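N5-carboxyaminoimidazole ribonucleotide synthetase (Bacillus anthracis, PDB 3QFF) catalyses the ATP-dependent carboxylation of 5-aminoimidazole ribonucleotide to N5-carboxyaminoimidazole ribonucleotide, a step of bacterial purine biosynthesis that uses bicarbonate. Local coordinates at residues Ile69-Leu72 with Ala73-Ser76; Ala245-Leu248 with Ala249-Glu253; His298-Ile302 with Cys303-Leu307; Asn364-Val367 with Ala368-Lys371. All coordinates share one frame; numbering follows the deposited sequence.

Contact 1: Ile69-Leu72 with Ala73-Ser76; sequences IQHL and AEIS
With its first torsion at -63°, S76 sets OG beside its own backbone N, on the flank where L72 O lies, and H71 (CG anti to its N, chi1 -177°) holds its ring out where the extended E74 chain crosses it at about a right angle. The S76 rotation illustrates how a side chain can cap a carbonyl of the last helical turn. S76 OG donates to L72 O at 2.7 Å, coming from above the carbonyl plane, while I75 N reaches the same L72 O at 3.3 Å from the opposite face. One carbonyl oxygen is therefore gripped from two sides, and I75 CG1, 3.4 Å from L72 O, lies against it as well. The preceding turn is conventional, with A73 N bonded to I69 O at 3.0 Å and E74 N to Q70 O at 2.9 Å. On the outer side, E74 OE2 comes to the edge of the H71 ring, 3.6 Å from CD2, and the ring and carboxylate planes stand 85° apart. H71 NE2 is 4.8 Å from E74 OE2, too far for direct contact; if the imidazole were protonated, the acid would probably favour it through space. Residues 69-76 cover the latter part of helix 66-74 and its exit, in the Rossmann-like preATP-grasp domain: I69 and L72 face inward onto strands 16-20 and 39-44, A73 meets W93 and L94 of helix 88-97, and I75 rests on I57 of edge strand 57-60.

Contact 2: Ala245-Leu248 with Ala249-Glu253; sequences AKVL and ADELE
The carboxylate of E251, the flat group beside its contact with V247, is turned away from the valine by a bend at chi2 (-69°), which leaves the methylene before it to make the touch. E251 CG lies 3.8 Å from V247 CG1, and the two side chains run side by side. Beneath them the backbone keeps its helical bonds, E251 N meeting V247 O at 2.8 Å and D250 N meeting K246 O at 3.0 Å. On the inner flank L248 and L252 also lie alongside one another, CD2 of L248 3.8 Å from CD1 of L252, one helical turn apart. This is the C-terminal end of helix 235-251 in the ATP-grasp domain, closed by a Schellman motif: E253 has a positive phi of 50°, with two bonds back into the last turn, one of them E253 N to D250 O at 3.0 Å. L252 N still bonds to L248 O at 2.8 Å. L248 and L252 share L275 of strand 270-276, L248 also meets V260 of strand 256-264, and A245 and A249 press their methyls onto V199 and V201 of strand 195-203.

Contact 3: His298-Ile302 with Cys303-Leu307; sequences HIRAI and CNLPL
A Schellman motif ends helix 294-303 where R300 and A301 meet N304 and L305, and it offers a clear worked case of how a helix is closed before the chain leaves in a new direction. N304 takes a positive phi of 62°, which reverses the backbone so that L305 N donates to R300 O at 2.8 Å; the companion bond from N304 N to A301 O, at 3.4 Å, is weak. In the final turn C303 N bonds to I299 O. The C303 side chain, SG beside its own backbone N (chi1 -67°), lies back over the same turn, with SG 4.2 Å from CG2 of I299. Beyond the turn, L307 returns its CD2 branch to the helix flank, 4.1 Å from A301 CB. These two residues pack together on I202 of strand 195-203, while the amide of N304 is tied down by bonds to M7 O and S206 OG. The contact is largely buried, and its outer side reaches the dimer interface, where R300 packs on Y340 and P306 on V333 of the second subunit. R300 runs extended from CG to NE alongside the P306 carbonyl, and its NH1 bonds to G296 O. P306 O sits at the guanidinium edge, near its plane, 3.5 Å from R300 CD, and a water that accepts from R300 NE at 2.8 Å lies 3.3 Å from P306 O.

Contact 4: Asn364-Val367 with Ala368-Lys371; sequences NIEV and ALEK
From I365 onward the backbone runs as a regular helix, L369 N bonding to I365 O at 3.0 Å and K371 N to V367 O at 2.8 Å, whereas the opening bond, A368 N to N364 O at 3.3 Å, is weak. The side chains show two ways in which a helix start is fitted to its surroundings. At the entrance, N364 turns its amide oxygen over the first turn: OD1 accepts from E366 N at 2.7 Å and from V367 N at 3.5 Å, both weak bonds, the first strongly bent at 130°. N364 is thus the N-cap of helix 365-374, which belongs to the C-terminal domain of the enzyme. Next, E366 runs alongside L369. A bend at chi2 (-63°) lays the E366 carboxylate against its neighbour, with OE1 3.8 Å from L369 CD1. The other carboxylate oxygen, OE2, forms a salt bridge with R232, a residue that L369 also touches, and the acid end is held beside an apolar neighbour. A negative charge near the start of a helix would probably also be favoured by the helix dipole. On the inner side, I365 CG2 is 4.2 Å from L369 CD1, and both residues face I228 of strand 223-229 and V317 of strand 316-322, where A368 also sets its methyl. K371 NZ, at the end of a chain bent at chi2, bonds to R335 O.

All four contacts are local and lie at helix termini, contacts 1 to 3 at C-terminal ends and contact 4 at an N-terminal start, in series along the chain. In contact 2 the L248 side chain is about 14 Å from the bound ADP, so it does not itself line the pocket; it packs on strands of the ATP-grasp sheet. Contact 3 is the closest of the others to both contact 1 and contact 2: its centre is about 17 Å from that of contact 2 and about 20 Å from that of contact 1, with nearest atoms about 10 Å and 9 Å away. Contact 4 is the remote one, its centre about 46 Å from that of contact 1, on the opposite side of the chain's centre. Of the four, contact 3 alone meets the second subunit.

Contact 1: Ile69-Leu72 with Ala73-Ser76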
ATOM      1  N   ILE A  69      14.294 -25.557  -0.933  1.00 28.21           N
ATOM      2  CA  ILE A  69      13.132 -25.381  -0.055  1.00 27.63           C
ATOM      3  C   ILE A  69      13.593 -25.342   1.418  1.00 27.78           C
ATOM      4  O   ILE A  69      13.127 -24.511   2.211  1.00 27.10           O
ATOM      5  CB  ILE A  69      12.076 -26.522  -0.274  1.00 28.26           C
ATOM      6  CG1 ILE A  69      11.302 -26.340  -1.595  1.00 27.97           C
ATOM      7  CG2 ILE A  69      11.095 -26.628   0.906  1.00 27.13           C
ATOM      8  CD1 ILE A  69      10.457 -25.068  -1.661  1.00 29.37           C
ATOM      9  N   GLN A  70      14.516 -26.246   1.756  1.00 27.55           N
ATOM     10  CA  GLN A  70      15.096 -26.315   3.089  1.00 27.87           C
ATOM     11  C   GLN A  70      15.887 -25.061   3.419  1.00 27.52           C
ATOM     12  O   GLN A  70      15.800 -24.561   4.533  1.00 27.10           O
ATOM     13  CB  GLN A  70      15.969 -27.570   3.247  1.00 28.41           C
ATOM     14  CG  GLN A  70      15.141 -28.827   3.513  1.00 30.27           C
ATOM     15  CD  GLN A  70      15.933 -30.119   3.405  1.00 33.12           C
ATOM     16  OE1 GLN A  70      17.073 -30.133   2.948  1.00 34.13           O
ATOM     17  NE2 GLN A  70      15.317 -31.216   3.823  1.00 34.15           N
ATOM     18  N   HIS A  71      16.657 -24.563   2.453  1.00 27.29           N
ATOM     19  CA  HIS A  71      17.427 -23.344   2.657  1.00 27.46           C
ATOM     20  C   HIS A  71      16.507 -22.136   2.925  1.00 26.72           C
ATOM     21  O   HIS A  71      16.781 -21.342   3.807  1.00 26.54           O
ATOM     22  CB  HIS A  71      18.387 -23.076   1.492  1.00 27.85           C
ATOM     23  CG  HIS A  71      19.249 -21.872   1.700  1.00 29.96           C
ATOM     24  ND1 HIS A  71      19.527 -20.969   0.696  1.00 33.07           N
ATOM     25  CD2 HIS A  71      19.865 -21.402   2.811  1.00 31.07           C
ATOM     26  CE1 HIS A  71      20.284 -19.998   1.178  1.00 32.18           C
ATOM     27  NE2 HIS A  71      20.504 -20.237   2.458  1.00 32.95           N
ATOM     28  N   LEU A  72      15.413 -22.023   2.173  1.00 26.27           N
ATOM     29  CA  LEU A  72      14.406 -20.979   2.420  1.00 25.77           C
ATOM     30  C   LEU A  72      13.824 -21.094   3.819  1.00 25.36           C
ATOM     31  O   LEU A  72      13.722 -20.098   4.542  1.00 25.29           O
ATOM     32  CB  LEU A  72      13.269 -21.049   1.384  1.00 25.43           C
ATOM     33  CG  LEU A  72      12.135 -20.021   1.518  1.00 25.83           C
ATOM     34  CD1 LEU A  72      12.637 -18.609   1.169  1.00 24.47           C
ATOM     35  CD2 LEU A  72      11.004 -20.408   0.590  1.00 25.74           C
ATOM     36  N   ALA A  73      13.450 -22.307   4.202  1.00 25.01           N
ATOM     37  CA  ALA A  73      12.847 -22.528   5.508  1.00 25.85           C
ATOM     38  C   ALA A  73      13.806 -22.148   6.627  1.00 26.20           C
ATOM     39  O   ALA A  73      13.396 -21.511   7.603  1.00 26.15           O
ATOM     40  CB  ALA A  73      12.386 -23.979   5.650  1.00 25.66           C
ATOM     41  N   GLU A  74      15.078 -22.521   6.451  1.00 26.03           N
ATOM     42  CA  GLU A  74      16.161 -22.292   7.426  1.00 27.17           C
ATOM     43  C   GLU A  74      16.383 -20.840   7.794  1.00 25.71           C
ATOM     44  O   GLU A  74      16.931 -20.546   8.862  1.00 26.06           O
ATOM     45  CB  GLU A  74      17.497 -22.752   6.841  1.00 26.93           C
ATOM     46  CG  GLU A  74      17.774 -24.210   6.911  1.00 33.16           C
ATOM     47  CD  GLU A  74      19.152 -24.538   6.364  1.00 35.72           C
ATOM     48  OE1 GLU A  74      19.673 -25.595   6.744  1.00 40.23           O
ATOM     49  OE2 GLU A  74      19.718 -23.736   5.574  1.00 38.72           O
ATOM     50  N   ILE A  75      16.029 -19.942   6.886  1.00 24.94           N
ATOM     51  CA  ILE A  75      16.260 -18.519   7.101  1.00 24.63           C
ATOM     52  C   ILE A  75      14.963 -17.728   7.264  1.00 24.31           C
ATOM     53  O   ILE A  75      14.984 -16.495   7.346  1.00 24.00           O
ATOM     54  CB  ILE A  75      17.109 -17.934   5.977  1.00 25.08           C
ATOM     55  CG1 ILE A  75      16.298 -17.930   4.666  1.00 24.71           C
ATOM     56  CG2 ILE A  75      18.437 -18.712   5.882  1.00 24.32           C
ATOM     57  CD1 ILE A  75      17.009 -17.380   3.476  1.00 30.71           C
ATOM     58  N   SER A  76      13.845 -18.446   7.334  1.00 23.89           N
ATOM     59  CA  SER A  76      12.516 -17.835   7.453  1.00 23.60           C
ATOM     60  C   SER A  76      11.879 -18.141   8.808  1.00 23.08           C
ATOM     61  O   SER A  76      11.918 -19.273   9.273  1.00 23.45           O
ATOM     62  CB  SER A  76      11.596 -18.381   6.353  1.00 23.62           C
ATOM     63  OG  SER A  76      12.077 -18.022   5.074  1.00 24.56           O
TER

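Contact 2: Ala245-Leu248 with Ala249-Glu253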
ATOM      1  N   ALA A 245     -18.977 -18.927   2.172  1.00 26.16           N
ATOM      2  CA  ALA A 245     -17.536 -18.745   2.364  1.00 26.54           C
ATOM      3  C   ALA A 245     -17.111 -18.949   3.818  1.00 26.78           C
ATOM      4  O   ALA A 245     -16.117 -19.623   4.086  1.00 26.16           O
ATOM      5  CB  ALA A 245     -17.092 -17.361   1.857  1.00 26.55           C
ATOM      6  N   LYS A 246     -17.868 -18.373   4.749  1.00 27.54           N
ATOM      7  CA  LYS A 246     -17.597 -18.538   6.183  1.00 28.24           C
ATOM      8  C   LYS A 246     -17.681 -19.992   6.631  1.00 28.15           C
ATOM      9  O   LYS A 246     -16.823 -20.457   7.387  1.00 28.33           O
ATOM     10  CB  LYS A 246     -18.511 -17.644   7.033  1.00 28.73           C
ATOM     11  CG  LYS A 246     -18.348 -16.157   6.709  1.00 30.75           C
ATOM     12  CD  LYS A 246     -18.632 -15.224   7.889  1.00 34.56           C
ATOM     13  CE  LYS A 246     -20.057 -14.739   7.936  1.00 35.61           C
ATOM     14  NZ  LYS A 246     -20.151 -13.435   8.690  1.00 37.28           N
ATOM     15  N   VAL A 247     -18.695 -20.718   6.164  1.00 27.97           N
ATOM     16  CA  VAL A 247     -18.805 -22.147   6.493  1.00 28.82           C
ATOM     17  C   VAL A 247     -17.609 -22.925   5.950  1.00 28.53           C
ATOM     18  O   VAL A 247     -17.019 -23.745   6.663  1.00 28.18           O
ATOM     19  CB  VAL A 247     -20.165 -22.767   6.046  1.00 28.99           C
ATOM     20  CG1 VAL A 247     -20.134 -24.288   6.133  1.00 30.97           C
ATOM     21  CG2 VAL A 247     -21.276 -22.232   6.920  1.00 29.18           C
ATOM     22  N   LEU A 248     -17.220 -22.642   4.708  1.00 28.44           N
ATOM     23  CA  LEU A 248     -16.036 -23.280   4.126  1.00 28.86           C
ATOM     24  C   LEU A 248     -14.782 -23.042   4.950  1.00 28.97           C
ATOM     25  O   LEU A 248     -14.047 -23.985   5.260  1.00 29.46           O
ATOM     26  CB  LEU A 248     -15.787 -22.769   2.708  1.00 28.46           C
ATOM     27  CG  LEU A 248     -16.388 -23.535   1.549  1.00 29.60           C
ATOM     28  CD1 LEU A 248     -15.914 -22.886   0.276  1.00 31.75           C
ATOM     29  CD2 LEU A 248     -16.007 -25.031   1.562  1.00 27.53           C
ATOM     30  N   ALA A 249     -14.527 -21.782   5.286  1.00 28.65           N
ATOM     31  CA  ALA A 249     -13.373 -21.437   6.112  1.00 29.76           C
ATOM     32  C   ALA A 249     -13.364 -22.203   7.434  1.00 29.97           C
ATOM     33  O   ALA A 249     -12.312 -22.709   7.842  1.00 29.37           O
ATOM     34  CB  ALA A 249     -13.305 -19.930   6.366  1.00 29.64           C
ATOM     35  N   ASP A 250     -14.528 -22.300   8.084  1.00 29.98           N
ATOM     36  CA  ASP A 250     -14.631 -23.040   9.344  1.00 31.23           C
ATOM     37  C   ASP A 250     -14.433 -24.540   9.133  1.00 30.54           C
ATOM     38  O   ASP A 250     -13.588 -25.155   9.775  1.00 30.25           O
ATOM     39  CB  ASP A 250     -15.973 -22.787  10.051  1.00 31.65           C
ATOM     40  CG  ASP A 250     -16.186 -23.727  11.254  1.00 36.31           C
ATOM     41  OD1 ASP A 250     -15.469 -23.576  12.272  1.00 40.66           O
ATOM     42  OD2 ASP A 250     -17.066 -24.616  11.182  1.00 38.70           O
ATOM     43  N   GLU A 251     -15.217 -25.117   8.226  1.00 30.52           N
ATOM     44  CA  GLU A 251     -15.188 -26.556   7.978  1.00 30.97           C
ATOM     45  C   GLU A 251     -13.825 -27.073   7.487  1.00 30.67           C
ATOM     46  O   GLU A 251     -13.397 -28.160   7.865  1.00 30.39           O
ATOM     47  CB  GLU A 251     -16.287 -26.929   6.978  1.00 31.28           C
ATOM     48  CG  GLU A 251     -17.695 -26.833   7.551  1.00 32.08           C
ATOM     49  CD  GLU A 251     -17.975 -27.901   8.598  1.00 35.13           C
ATOM     50  OE1 GLU A 251     -17.478 -29.041   8.451  1.00 36.97           O
ATOM     51  OE2 GLU A 251     -18.704 -27.606   9.564  1.00 36.27           O
ATOM     52  N   LEU A 252     -13.156 -26.293   6.642  1.00 30.08           N
ATOM     53  CA  LEU A 252     -11.840 -26.674   6.130  1.00 30.08           C
ATOM     54  C   LEU A 252     -10.695 -26.256   7.070  1.00 29.99           C
ATOM     55  O   LEU A 252      -9.525 -26.489   6.770  1.00 30.08           O
ATOM     56  CB  LEU A 252     -11.618 -26.099   4.726  1.00 30.38           C
ATOM     57  CG  LEU A 252     -12.602 -26.568   3.642  1.00 31.29           C
ATOM     58  CD1 LEU A 252     -12.351 -25.855   2.326  1.00 32.61           C
ATOM     59  CD2 LEU A 252     -12.544 -28.091   3.455  1.00 32.45           C
ATOM     60  N   GLU A 253     -11.048 -25.654   8.204  1.00 29.44           N
ATOM     61  CA  GLU A 253     -10.071 -25.145   9.187  1.00 29.67           C
ATOM     62  C   GLU A 253      -8.981 -24.277   8.544  1.00 28.48           C
ATOM     63  O   GLU A 253      -7.764 -24.497   8.726  1.00 28.24           O
ATOM     64  CB  GLU A 253      -9.505 -26.295  10.044  1.00 29.95           C
ATOM     65  CG  GLU A 253     -10.602 -26.948  10.932  1.00 33.80           C
ATOM     66  CD  GLU A 253     -10.185 -28.266  11.595  1.00 39.16           C
ATOM     67  OE1 GLU A 253     -10.969 -28.774  12.435  1.00 42.26           O
ATOM     68  OE2 GLU A 253      -9.097 -28.799  11.279  1.00 39.65           O
TER

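Contact 3: His298-Ile302 with Cys303-Leu307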
ATOM      1  N   HIS A 298      -3.465 -11.402   4.496  1.00 20.33           N
ATOM      2  CA  HIS A 298      -2.768 -12.687   4.438  1.00 20.56           C
ATOM      3  C   HIS A 298      -1.546 -12.686   5.364  1.00 20.38           C
ATOM      4  O   HIS A 298      -1.313 -13.660   6.105  1.00 20.05           O
ATOM      5  CB  HIS A 298      -2.353 -13.025   2.997  1.00 20.64           C
ATOM      6  CG  HIS A 298      -1.682 -14.359   2.866  1.00 21.87           C
ATOM      7  ND1 HIS A 298      -2.383 -15.543   2.788  1.00 22.45           N
ATOM      8  CD2 HIS A 298      -0.372 -14.693   2.803  1.00 23.60           C
ATOM      9  CE1 HIS A 298      -1.534 -16.551   2.683  1.00 25.01           C
ATOM     10  NE2 HIS A 298      -0.305 -16.062   2.705  1.00 25.96           N
ATOM     11  N   ILE A 299      -0.774 -11.598   5.320  1.00 20.08           N
ATOM     12  CA  ILE A 299       0.386 -11.458   6.211  1.00 20.54           C
ATOM     13  C   ILE A 299      -0.032 -11.515   7.695  1.00 20.51           C
ATOM     14  O   ILE A 299       0.551 -12.277   8.483  1.00 20.87           O
ATOM     15  CB  ILE A 299       1.216 -10.176   5.911  1.00 20.65           C
ATOM     16  CG1 ILE A 299       1.843 -10.233   4.504  1.00 20.49           C
ATOM     17  CG2 ILE A 299       2.314  -9.981   6.968  1.00 21.01           C
ATOM     18  CD1 ILE A 299       2.643 -11.525   4.192  1.00 23.05           C
ATOM     19  N   ARG A 300      -1.045 -10.728   8.066  1.00 20.38           N
ATOM     20  CA  ARG A 300      -1.559 -10.717   9.448  1.00 20.31           C
ATOM     21  C   ARG A 300      -2.039 -12.093   9.874  1.00 19.88           C
ATOM     22  O   ARG A 300      -1.790 -12.495  10.997  1.00 19.73           O
ATOM     23  CB  ARG A 300      -2.706  -9.719   9.622  1.00 20.95           C
ATOM     24  CG  ARG A 300      -2.296  -8.270   9.472  1.00 22.95           C
ATOM     25  CD  ARG A 300      -3.526  -7.358   9.255  1.00 24.52           C
ATOM     26  NE  ARG A 300      -3.186  -5.950   9.450  1.00 27.77           N
ATOM     27  CZ  ARG A 300      -2.598  -5.161   8.543  1.00 31.91           C
ATOM     28  NH1 ARG A 300      -2.270  -5.625   7.346  1.00 32.62           N
ATOM     29  NH2 ARG A 300      -2.326  -3.886   8.840  1.00 32.56           N
ATOM     30  N   ALA A 301      -2.733 -12.795   8.977  1.00 18.95           N
ATOM     31  CA  ALA A 301      -3.287 -14.116   9.260  1.00 18.84           C
ATOM     32  C   ALA A 301      -2.213 -15.157   9.598  1.00 19.46           C
ATOM     33  O   ALA A 301      -2.348 -15.902  10.581  1.00 18.42           O
ATOM     34  CB  ALA A 301      -4.161 -14.622   8.078  1.00 18.63           C
ATOM     35  N   ILE A 302      -1.164 -15.220   8.783  1.00 19.28           N
ATOM     36  CA  ILE A 302      -0.124 -16.223   8.999  1.00 20.58           C
ATOM     37  C   ILE A 302       0.801 -15.861  10.173  1.00 20.63           C
ATOM     38  O   ILE A 302       1.366 -16.748  10.814  1.00 20.69           O
ATOM     39  CB  ILE A 302       0.692 -16.530   7.719  1.00 20.21           C
ATOM     40  CG1 ILE A 302       1.513 -15.312   7.293  1.00 20.58           C
ATOM     41  CG2 ILE A 302      -0.246 -17.061   6.593  1.00 21.58           C
ATOM     42  CD1 ILE A 302       2.548 -15.602   6.209  1.00 22.10           C
ATOM     43  N   CYS A 303       0.964 -14.565  10.427  1.00 20.88           N
ATOM     44  CA  CYS A 303       1.796 -14.093  11.528  1.00 21.89           C
ATOM     45  C   CYS A 303       1.007 -14.032  12.836  1.00 22.79           C
ATOM     46  O   CYS A 303       1.580 -13.761  13.895  1.00 22.60           O
ATOM     47  CB  CYS A 303       2.394 -12.710  11.223  1.00 21.88           C
ATOM     48  SG  CYS A 303       3.604 -12.675   9.877  1.00 22.99           S
ATOM     49  N   ASN A 304      -0.304 -14.284  12.751  1.00 23.14           N
ATOM     50  CA  ASN A 304      -1.212 -14.249  13.902  1.00 24.12           C
ATOM     51  C   ASN A 304      -1.286 -12.862  14.554  1.00 24.12           C
ATOM     52  O   ASN A 304      -1.263 -12.719  15.775  1.00 24.62           O
ATOM     53  CB  ASN A 304      -0.858 -15.355  14.919  1.00 23.72           C
ATOM     54  CG  ASN A 304      -2.016 -15.703  15.850  1.00 25.65           C
ATOM     55  OD1 ASN A 304      -3.185 -15.473  15.526  1.00 26.38           O
ATOM     56  ND2 ASN A 304      -1.692 -16.270  17.019  1.00 25.71           N
ATOM     57  N   LEU A 305      -1.351 -11.830  13.723  1.00 24.43           N
ATOM     58  CA  LEU A 305      -1.672 -10.485  14.198  1.00 24.37           C
ATOM     59  C   LEU A 305      -3.183 -10.292  14.111  1.00 24.26           C
ATOM     60  O   LEU A 305      -3.873 -11.051  13.409  1.00 24.13           O
ATOM     61  CB  LEU A 305      -0.959  -9.434  13.343  1.00 24.84           C
ATOM     62  CG  LEU A 305       0.534  -9.647  13.073  1.00 25.43           C
ATOM     63  CD1 LEU A 305       1.022  -8.593  12.105  1.00 25.52           C
ATOM     64  CD2 LEU A 305       1.354  -9.613  14.383  1.00 24.92           C
ATOM     65  N   PRO A 306      -3.722  -9.293  14.822  1.00 24.22           N
ATOM     66  CA  PRO A 306      -5.154  -9.037  14.643  1.00 23.70           C
ATOM     67  C   PRO A 306      -5.461  -8.726  13.172  1.00 23.13           C
ATOM     68  O   PRO A 306      -4.665  -8.057  12.495  1.00 22.07           O
ATOM     69  CB  PRO A 306      -5.382  -7.788  15.493  1.00 23.91           C
ATOM     70  CG  PRO A 306      -4.307  -7.852  16.540  1.00 25.01           C
ATOM     71  CD  PRO A 306      -3.112  -8.312  15.746  1.00 24.34           C
ATOM     72  N   LEU A 307      -6.595  -9.219  12.680  1.00 22.01           N
ATOM     73  CA  LEU A 307      -6.968  -8.972  11.299  1.00 22.30           C
ATOM     74  C   LEU A 307      -7.473  -7.538  11.144  1.00 22.66           C
ATOM     75  O   LEU A 307      -8.030  -6.979  12.074  1.00 22.77           O
ATOM     76  CB  LEU A 307      -8.004  -9.996  10.815  1.00 21.04           C
ATOM     77  CG  LEU A 307      -7.564 -11.468  10.842  1.00 21.30           C
ATOM     78  CD1 LEU A 307      -8.680 -12.389  10.316  1.00 20.63           C
ATOM     79  CD2 LEU A 307      -6.241 -11.711  10.068  1.00 20.35           C
TER
HETATM   80  O   HOH W   1      -4.748  -4.920  11.502  1.00 45.08           O

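Contact 4: Asn364-Val367 with Ala368-Lys371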
ATOM      1  N   ASN A 364     -20.076   5.567  -8.579  1.00 34.26           N
ATOM      2  CA  ASN A 364     -21.025   4.807  -9.393  1.00 35.04           C
ATOM      3  C   ASN A 364     -20.302   3.741 -10.221  1.00 34.41           C
ATOM      4  O   ASN A 364     -19.421   4.046 -11.032  1.00 33.70           O
ATOM      5  CB  ASN A 364     -21.890   5.761 -10.252  1.00 35.36           C
ATOM      6  CG  ASN A 364     -22.885   5.031 -11.163  1.00 38.40           C
ATOM      7  OD1 ASN A 364     -22.617   3.935 -11.664  1.00 42.13           O
ATOM      8  ND2 ASN A 364     -24.038   5.659 -11.400  1.00 41.03           N
ATOM      9  N   ILE A 365     -20.678   2.480 -10.006  1.00 34.18           N
ATOM     10  CA  ILE A 365     -20.017   1.363 -10.690  1.00 33.80           C
ATOM     11  C   ILE A 365     -20.098   1.429 -12.222  1.00 33.71           C
ATOM     12  O   ILE A 365     -19.132   1.087 -12.919  1.00 32.76           O
ATOM     13  CB  ILE A 365     -20.515  -0.007 -10.160  1.00 34.46           C
ATOM     14  CG1 ILE A 365     -19.750  -0.391  -8.893  1.00 35.01           C
ATOM     15  CG2 ILE A 365     -20.348  -1.111 -11.209  1.00 35.23           C
ATOM     16  CD1 ILE A 365     -18.265  -0.692  -9.122  1.00 35.66           C
ATOM     17  N   GLU A 366     -21.240   1.879 -12.743  1.00 33.57           N
ATOM     18  CA  GLU A 366     -21.417   1.970 -14.197  1.00 33.98           C
ATOM     19  C   GLU A 366     -20.486   3.012 -14.831  1.00 33.29           C
ATOM     20  O   GLU A 366     -20.073   2.864 -15.973  1.00 33.11           O
ATOM     21  CB  GLU A 366     -22.885   2.233 -14.573  1.00 34.23           C
ATOM     22  CG  GLU A 366     -23.892   1.176 -14.065  1.00 36.21           C
ATOM     23  CD  GLU A 366     -23.677  -0.234 -14.632  1.00 39.68           C
ATOM     24  OE1 GLU A 366     -23.279  -0.374 -15.817  1.00 39.63           O
ATOM     25  OE2 GLU A 366     -23.928  -1.219 -13.882  1.00 40.61           O
ATOM     26  N   VAL A 367     -20.137   4.044 -14.070  1.00 33.05           N
ATOM     27  CA  VAL A 367     -19.220   5.074 -14.550  1.00 32.58           C
ATOM     28  C   VAL A 367     -17.810   4.487 -14.666  1.00 32.27           C
ATOM     29  O   VAL A 367     -17.111   4.724 -15.654  1.00 31.95           O
ATOM     30  CB  VAL A 367     -19.260   6.317 -13.633  1.00 33.02           C
ATOM     31  CG1 VAL A 367     -18.204   7.343 -14.039  1.00 32.83           C
ATOM     32  CG2 VAL A 367     -20.659   6.957 -13.672  1.00 33.10           C
ATOM     33  N   ALA A 368     -17.418   3.688 -13.669  1.00 31.61           N
ATOM     34  CA  ALA A 368     -16.141   2.973 -13.703  1.00 31.41           C
ATOM     35  C   ALA A 368     -16.069   2.006 -14.878  1.00 31.27           C
ATOM     36  O   ALA A 368     -15.041   1.920 -15.565  1.00 30.29           O
ATOM     37  CB  ALA A 368     -15.896   2.242 -12.377  1.00 30.94           C
ATOM     38  N   LEU A 369     -17.159   1.275 -15.115  1.00 31.99           N
ATOM     39  CA  LEU A 369     -17.220   0.379 -16.275  1.00 32.29           C
ATOM     40  C   LEU A 369     -17.034   1.141 -17.580  1.00 33.02           C
ATOM     41  O   LEU A 369     -16.287   0.709 -18.460  1.00 33.20           O
ATOM     42  CB  LEU A 369     -18.520  -0.431 -16.292  1.00 32.30           C
ATOM     43  CG  LEU A 369     -18.590  -1.584 -15.280  1.00 32.06           C
ATOM     44  CD1 LEU A 369     -19.979  -2.209 -15.277  1.00 30.83           C
ATOM     45  CD2 LEU A 369     -17.526  -2.626 -15.567  1.00 29.45           C
ATOM     46  N   GLU A 370     -17.693   2.291 -17.679  1.00 33.78           N
ATOM     47  CA  GLU A 370     -17.603   3.134 -18.868  1.00 34.57           C
ATOM     48  C   GLU A 370     -16.190   3.675 -19.047  1.00 33.77           C
ATOM     49  O   GLU A 370     -15.669   3.722 -20.172  1.00 33.39           O
ATOM     50  CB  GLU A 370     -18.609   4.278 -18.773  1.00 35.45           C
ATOM     51  CG  GLU A 370     -19.321   4.577 -20.078  1.00 39.89           C
ATOM     52  CD  GLU A 370     -19.833   6.007 -20.144  1.00 45.67           C
ATOM     53  OE1 GLU A 370     -19.037   6.938 -19.860  1.00 49.53           O
ATOM     54  OE2 GLU A 370     -21.025   6.207 -20.486  1.00 48.21           O
ATOM     55  N   LYS A 371     -15.553   4.050 -17.936  1.00 33.06           N
ATOM     56  CA  LYS A 371     -14.178   4.532 -17.984  1.00 32.57           C
ATOM     57  C   LYS A 371     -13.230   3.525 -18.654  1.00 32.54           C
ATOM     58  O   LYS A 371     -12.454   3.900 -19.530  1.00 32.26           O
ATOM     59  CB  LYS A 371     -13.662   4.916 -16.589  1.00 32.60           C
ATOM     60  CG  LYS A 371     -12.215   5.427 -16.593  1.00 32.65           C
ATOM     61  CD  LYS A 371     -12.083   6.822 -17.231  1.00 32.31           C
ATOM     62  CE  LYS A 371     -10.603   7.163 -17.407  1.00 32.74           C
ATOM     63  NZ  LYS A 371     -10.375   8.441 -18.141  1.00 33.76           N
TER